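Local coordinates for DNA helicase assembly protein (PDB 1C1K) that loads the replicative helicase of phage T4 onto fork DNA protected by the single-stranded DNA-binding protein, serving viral replication, recombination and repair, at residues Val142-Ser145 against Tyr146-Leu150; Leu181-Asn184 against Asn185-Lys189. One frame throughout, in Å; residues are numbered along the deposited sequence.

Contact 1 (Val142-Ser145 against Tyr146-Leu150); sequences VQSS and YIFKL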
loop_
_atom_site.group_PDB
_atom_site.type_symbol
_atom_site.label_atom_id
_atom_site.label_comp_id
_atom_site.label_asym_id
_atom_site.label_seq_id
_atom_site.Cartn_x
_atom_site.Cartn_y
_atom_site.Cartn_z
ATOM N N VAL A 142 -1.638 2.719 -24.976
ATOM C CA VAL A 142 -1.622 3.799 -23.996
ATOM C C VAL A 142 -0.662 3.568 -22.833
ATOM O O VAL A 142 -0.651 4.339 -21.874
ATOM C CB VAL A 142 -3.043 4.043 -23.431
ATOM C CG1 VAL A 142 -3.974 4.491 -24.547
ATOM C CG2 VAL A 142 -3.577 2.779 -22.796
ATOM N N GLN A 143 0.142 2.513 -22.928
ATOM C CA GLN A 143 1.116 2.172 -21.891
ATOM C C GLN A 143 0.477 2.131 -20.509
ATOM O O GLN A 143 1.093 2.528 -19.520
ATOM C CB GLN A 143 2.266 3.184 -21.886
ATOM C CG GLN A 143 3.038 3.259 -23.191
ATOM C CD GLN A 143 4.437 3.823 -23.008
ATOM O OE1 GLN A 143 4.729 4.474 -22.005
ATOM N NE2 GLN A 143 5.308 3.573 -23.978
ATOM N N SER A 144 -0.753 1.636 -20.443
ATOM C CA SER A 144 -1.472 1.572 -19.181
ATOM C C SER A 144 -2.564 0.509 -19.246
ATOM O O SER A 144 -2.526 -0.381 -20.097
ATOM C CB SER A 144 -2.094 2.940 -18.884
ATOM O OG SER A 144 -2.630 3.005 -17.574
ATOM N N SER A 145 -3.526 0.608 -18.335
ATOM C CA SER A 145 -4.653 -0.314 -18.281
ATOM C C SER A 145 -5.774 0.392 -17.546
ATOM O O SER A 145 -5.535 1.366 -16.826
ATOM C CB SER A 145 -4.283 -1.605 -17.536
ATOM O OG SER A 145 -3.941 -1.348 -16.181
ATOM N N TYR A 146 -6.999 -0.084 -17.725
ATOM C CA TYR A 146 -8.116 0.532 -17.035
ATOM C C TYR A 146 -7.943 0.365 -15.529
ATOM O O TYR A 146 -8.162 1.309 -14.767
ATOM C CB TYR A 146 -9.430 -0.107 -17.476
ATOM C CG TYR A 146 -9.949 0.405 -18.800
ATOM C CD1 TYR A 146 -10.223 -0.476 -19.846
ATOM C CD2 TYR A 146 -10.197 1.766 -18.997
ATOM C CE1 TYR A 146 -10.739 -0.015 -21.059
ATOM C CE2 TYR A 146 -10.712 2.238 -20.203
ATOM C CZ TYR A 146 -10.980 1.340 -21.226
ATOM O OH TYR A 146 -11.496 1.796 -22.416
ATOM N N ILE A 147 -7.531 -0.823 -15.089
ATOM C CA ILE A 147 -7.378 -1.040 -13.656
ATOM C C ILE A 147 -6.333 -0.107 -13.046
ATOM O O ILE A 147 -6.521 0.397 -11.933
ATOM C CB ILE A 147 -7.073 -2.539 -13.331
ATOM C CG1 ILE A 147 -7.380 -2.815 -11.853
ATOM C CG2 ILE A 147 -5.627 -2.893 -13.681
ATOM C CD1 ILE A 147 -8.853 -2.661 -11.482
ATOM N N PHE A 148 -5.238 0.141 -13.759
ATOM C CA PHE A 148 -4.231 1.057 -13.236
ATOM C C PHE A 148 -4.806 2.471 -13.204
ATOM O O PHE A 148 -4.587 3.219 -12.257
ATOM C CB PHE A 148 -2.972 1.040 -14.105
ATOM C CG PHE A 148 -1.912 2.021 -13.658
ATOM C CD1 PHE A 148 -1.622 2.190 -12.306
ATOM C CD2 PHE A 148 -1.208 2.777 -14.589
ATOM C CE1 PHE A 148 -0.650 3.098 -11.891
ATOM C CE2 PHE A 148 -0.232 3.688 -14.182
ATOM C CZ PHE A 148 0.044 3.847 -12.827
ATOM N N LYS A 149 -5.552 2.835 -14.247
ATOM C CA LYS A 149 -6.155 4.163 -14.328
ATOM C C LYS A 149 -7.115 4.389 -13.172
ATOM O O LYS A 149 -7.205 5.499 -12.643
ATOM C CB LYS A 149 -6.904 4.335 -15.658
ATOM C CG LYS A 149 -6.015 4.700 -16.832
ATOM C CD LYS A 149 -6.807 4.761 -18.130
ATOM C CE LYS A 149 -5.898 4.908 -19.340
ATOM N NZ LYS A 149 -4.929 6.020 -19.192
ATOM N N LEU A 150 -7.834 3.341 -12.782
ATOM C CA LEU A 150 -8.782 3.447 -11.682
ATOM C C LEU A 150 -8.034 3.687 -10.375
ATOM O O LEU A 150 -8.500 4.423 -9.500
ATOM C CB LEU A 150 -9.635 2.181 -11.592
ATOM C CG LEU A 150 -10.650 2.024 -12.735
ATOM C CD1 LEU A 150 -11.339 0.668 -12.643
ATOM C CD2 LEU A 150 -11.669 3.159 -12.671
HETATM O O HOH W 1 -2.627 5.864 -17.148
#
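Ser145 meets Phe148 at the start of a helix, its hydroxyl turned back over the first turn to take the main-chain N-H three residues on. Phe148 N gives its hydrogen to Ser145 OG at 3.1 Å, with an angle of 154° at the hydrogen. What brings the oxygen there is the first torsion of Ser145, chi1 63°, which sets OG between its own backbone N and carbonyl carbon, a position from which it can reach Phe148 N. Carbon packs round the same hydroxyl: Phe148 CB lies 3.3 Å from Ser145 OG, and the CG2 branch of Ile147 comes to 3.4 Å from that oxygen, while the rest of the isoleucine leads off toward Ile120 and Phe161. His174 NE2 also hydrogen-bonds to Ser145 OG, giving this buried hydroxyl two partners.

Ser144 is turned differently. Its hydroxyl reaches the rim of the Phe148 ring, close to the ring plane, with Ser144 OG 3.3 Å from Phe148 CD2. The Lys149 chain also passes near this hydroxyl, extended as far as CE and bent at its last torsion (chi4 -51°). A water joins the two residues: it lies 2.9 Å from Ser144 OG and accepts from Lys149 NZ at 3.1 Å. The lysine's aliphatic part passes alongside the Ser145 carbonyl, with Lys149 CG 3.4 Å from Ser145 O. That same carbonyl oxygen receives Lys149 N at 3.0 Å, the first i to i+4 bond of the helix.

Ahead of the serines, Gln143 and Ser144 face Asn139 in a G1 beta bulge. From that bulge the loop passes straight into helix 146-152, whose beginning is a classic serine N-cap.

Contact 2 (Leu181-Asn184 against Asn185-Lys189); sequences LVWN and NYSIK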
loop_
_atom_site.group_PDB
_atom_site.type_symbol
_atom_site.label_atom_id
_atom_site.label_comp_id
_atom_site.label_asym_id
_atom_site.label_seq_id
_atom_site.Cartn_x
_atom_site.Cartn_y
_atom_site.Cartn_z
ATOM N N LEU A 181 7.406 5.384 -16.848
ATOM C CA LEU A 181 7.798 5.975 -15.571
ATOM C C LEU A 181 6.647 6.127 -14.577
ATOM O O LEU A 181 6.806 5.863 -13.385
ATOM C CB LEU A 181 8.442 7.341 -15.816
ATOM C CG LEU A 181 8.940 8.080 -14.572
ATOM C CD1 LEU A 181 10.245 8.795 -14.901
ATOM C CD2 LEU A 181 7.886 9.076 -14.101
ATOM N N VAL A 182 5.489 6.562 -15.061
ATOM C CA VAL A 182 4.338 6.737 -14.186
ATOM C C VAL A 182 3.919 5.402 -13.570
ATOM O O VAL A 182 3.594 5.340 -12.385
ATOM C CB VAL A 182 3.148 7.355 -14.949
ATOM C CG1 VAL A 182 1.910 7.362 -14.072
ATOM C CG2 VAL A 182 3.489 8.774 -15.369
ATOM N N TRP A 183 3.929 4.333 -14.363
ATOM C CA TRP A 183 3.550 3.028 -13.836
ATOM C C TRP A 183 4.615 2.550 -12.862
ATOM O O TRP A 183 4.299 2.085 -11.772
ATOM C CB TRP A 183 3.398 1.988 -14.951
ATOM C CG TRP A 183 3.459 0.573 -14.418
ATOM C CD1 TRP A 183 4.489 -0.313 -14.560
ATOM C CD2 TRP A 183 2.485 -0.080 -13.587
ATOM N NE1 TRP A 183 4.225 -1.471 -13.866
ATOM C CE2 TRP A 183 3.001 -1.357 -13.260
ATOM C CE3 TRP A 183 1.227 0.291 -13.083
ATOM C CZ2 TRP A 183 2.306 -2.264 -12.453
ATOM C CZ3 TRP A 183 0.536 -0.615 -12.279
ATOM C CH2 TRP A 183 1.078 -1.875 -11.973
ATOM N N ASN A 184 5.876 2.661 -13.268
ATOM C CA ASN A 184 6.992 2.234 -12.431
ATOM C C ASN A 184 6.929 2.851 -11.035
ATOM O O ASN A 184 7.094 2.150 -10.041
ATOM C CB ASN A 184 8.327 2.597 -13.088
ATOM C CG ASN A 184 9.516 2.352 -12.165
ATOM O OD1 ASN A 184 9.749 1.226 -11.726
ATOM N ND2 ASN A 184 10.268 3.411 -11.864
ATOM N N ASN A 185 6.699 4.160 -10.962
ATOM C CA ASN A 185 6.618 4.844 -9.673
ATOM C C ASN A 185 5.577 4.175 -8.777
ATOM O O ASN A 185 5.810 3.957 -7.583
ATOM C CB ASN A 185 6.250 6.312 -9.877
ATOM C CG ASN A 185 7.206 7.032 -10.814
ATOM O OD1 ASN A 185 6.885 8.098 -11.343
ATOM N ND2 ASN A 185 8.386 6.457 -11.023
ATOM N N TYR A 186 4.422 3.856 -9.353
ATOM C CA TYR A 186 3.358 3.205 -8.598
ATOM C C TYR A 186 3.726 1.750 -8.319
ATOM O O TYR A 186 3.504 1.244 -7.220
ATOM C CB TYR A 186 2.041 3.250 -9.378
ATOM C CG TYR A 186 1.131 4.394 -8.994
ATOM C CD1 TYR A 186 1.205 5.617 -9.656
ATOM C CD2 TYR A 186 0.189 4.250 -7.977
ATOM C CE1 TYR A 186 0.360 6.674 -9.319
ATOM C CE2 TYR A 186 -0.661 5.299 -7.632
ATOM C CZ TYR A 186 -0.570 6.506 -8.308
ATOM O OH TYR A 186 -1.412 7.542 -7.974
ATOM N N SER A 187 4.292 1.084 -9.319
ATOM C CA SER A 187 4.667 -0.316 -9.183
ATOM C C SER A 187 5.658 -0.552 -8.048
ATOM O O SER A 187 5.614 -1.589 -7.378
ATOM C CB SER A 187 5.255 -0.838 -10.492
ATOM O OG SER A 187 5.330 -2.247 -10.457
ATOM N N ILE A 188 6.556 0.403 -7.838
ATOM C CA ILE A 188 7.522 0.268 -6.761
ATOM C C ILE A 188 6.752 0.182 -5.441
ATOM O O ILE A 188 7.025 -0.690 -4.618
ATOM C CB ILE A 188 8.495 1.471 -6.724
ATOM C CG1 ILE A 188 9.465 1.381 -7.902
ATOM C CG2 ILE A 188 9.268 1.490 -5.400
ATOM C CD1 ILE A 188 10.271 2.638 -8.122
ATOM N N LYS A 189 5.778 1.071 -5.251
ATOM C CA LYS A 189 4.982 1.068 -4.023
ATOM C C LYS A 189 4.103 -0.173 -3.942
ATOM O O LYS A 189 3.960 -0.775 -2.884
ATOM C CB LYS A 189 4.093 2.314 -3.941
ATOM C CG LYS A 189 4.806 3.625 -4.231
ATOM C CD LYS A 189 5.561 4.134 -3.012
ATOM C CE LYS A 189 5.893 5.612 -3.151
ATOM N NZ LYS A 189 4.978 6.268 -4.127
#
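Trp183 and Ser187 face each other one turn apart on helix 181-196, and theirs is the main side-chain contact here, a CH-pi interaction. Ser187 CB sits over one face of the indole, 3.9 Å from the centroid of the five-membered ring and 27° off its normal. With CG anti to the backbone N (chi1 161°), the indole reaches forward along the helix, over the residue one turn on. Ser187 OG lies past the rim of the indole and off its plane, 3.6 Å from Trp183 CZ2. Both polar ends share one acceptor, since Trp183 NE1 and Ser187 OG each hydrogen-bond to Asp175 OD2. The shared carboxylate probably helps fix the rotation of ring and hydroxyl together.

Main-chain hydrogen bonds run beneath. Ser187 N donates to Trp183 O at 2.6 Å, a short bond that points nearly straight at the oxygen. Ile188 N reaches Asn184 O at 2.9 Å. Between Tyr186 N and Val182 O the bond is weak, at 3.5 Å, and the tyrosine ring offers its edge to the same carbonyl, with Tyr186 CD1 3.6 Å from Val182 O in the ring plane.

Looser packing occupies the flank formed by Asn184, Asn185 and Ile188. The Asn184 side chain crosses that of Ile188 obliquely, with Asn184 ND2 3.8 Å from Ile188 CD1. Its amide plane is turned 61° from that of Asn185, so the two are not stacked.

The side of Val182, Trp183 and Tyr186 meets neighbouring helices. Val182 touches Gln152 and Tyr186 touches Leu151, both of helix 146-152, and Trp183 touches Phe161 of helix 158-168. Tyr186 also meets Trp86 edge-to-face, while Lys189 packs on Phe158 of helix 158-168 and makes a cation-pi contact with Trp86.

Contact 1 closes before contact 2 opens along the chain; helices 158-168 and 170-177 come between them. In space they are neighbours, with centres about 12 Å apart on the same side of the chain's centre. Phe148 joins them, reaching from helix 146-152 to helix 181-196: its CD1 lies 3.5 Å from Trp183 CE3, and it meets both Trp183 and Tyr186 edge-to-face. Helix 170-177 contributes residues to both contacts. All four segments fall in the C-terminal half of this two-domain, mostly helical helicase loader, where the capped start of one helix packs against the aromatic side of the other.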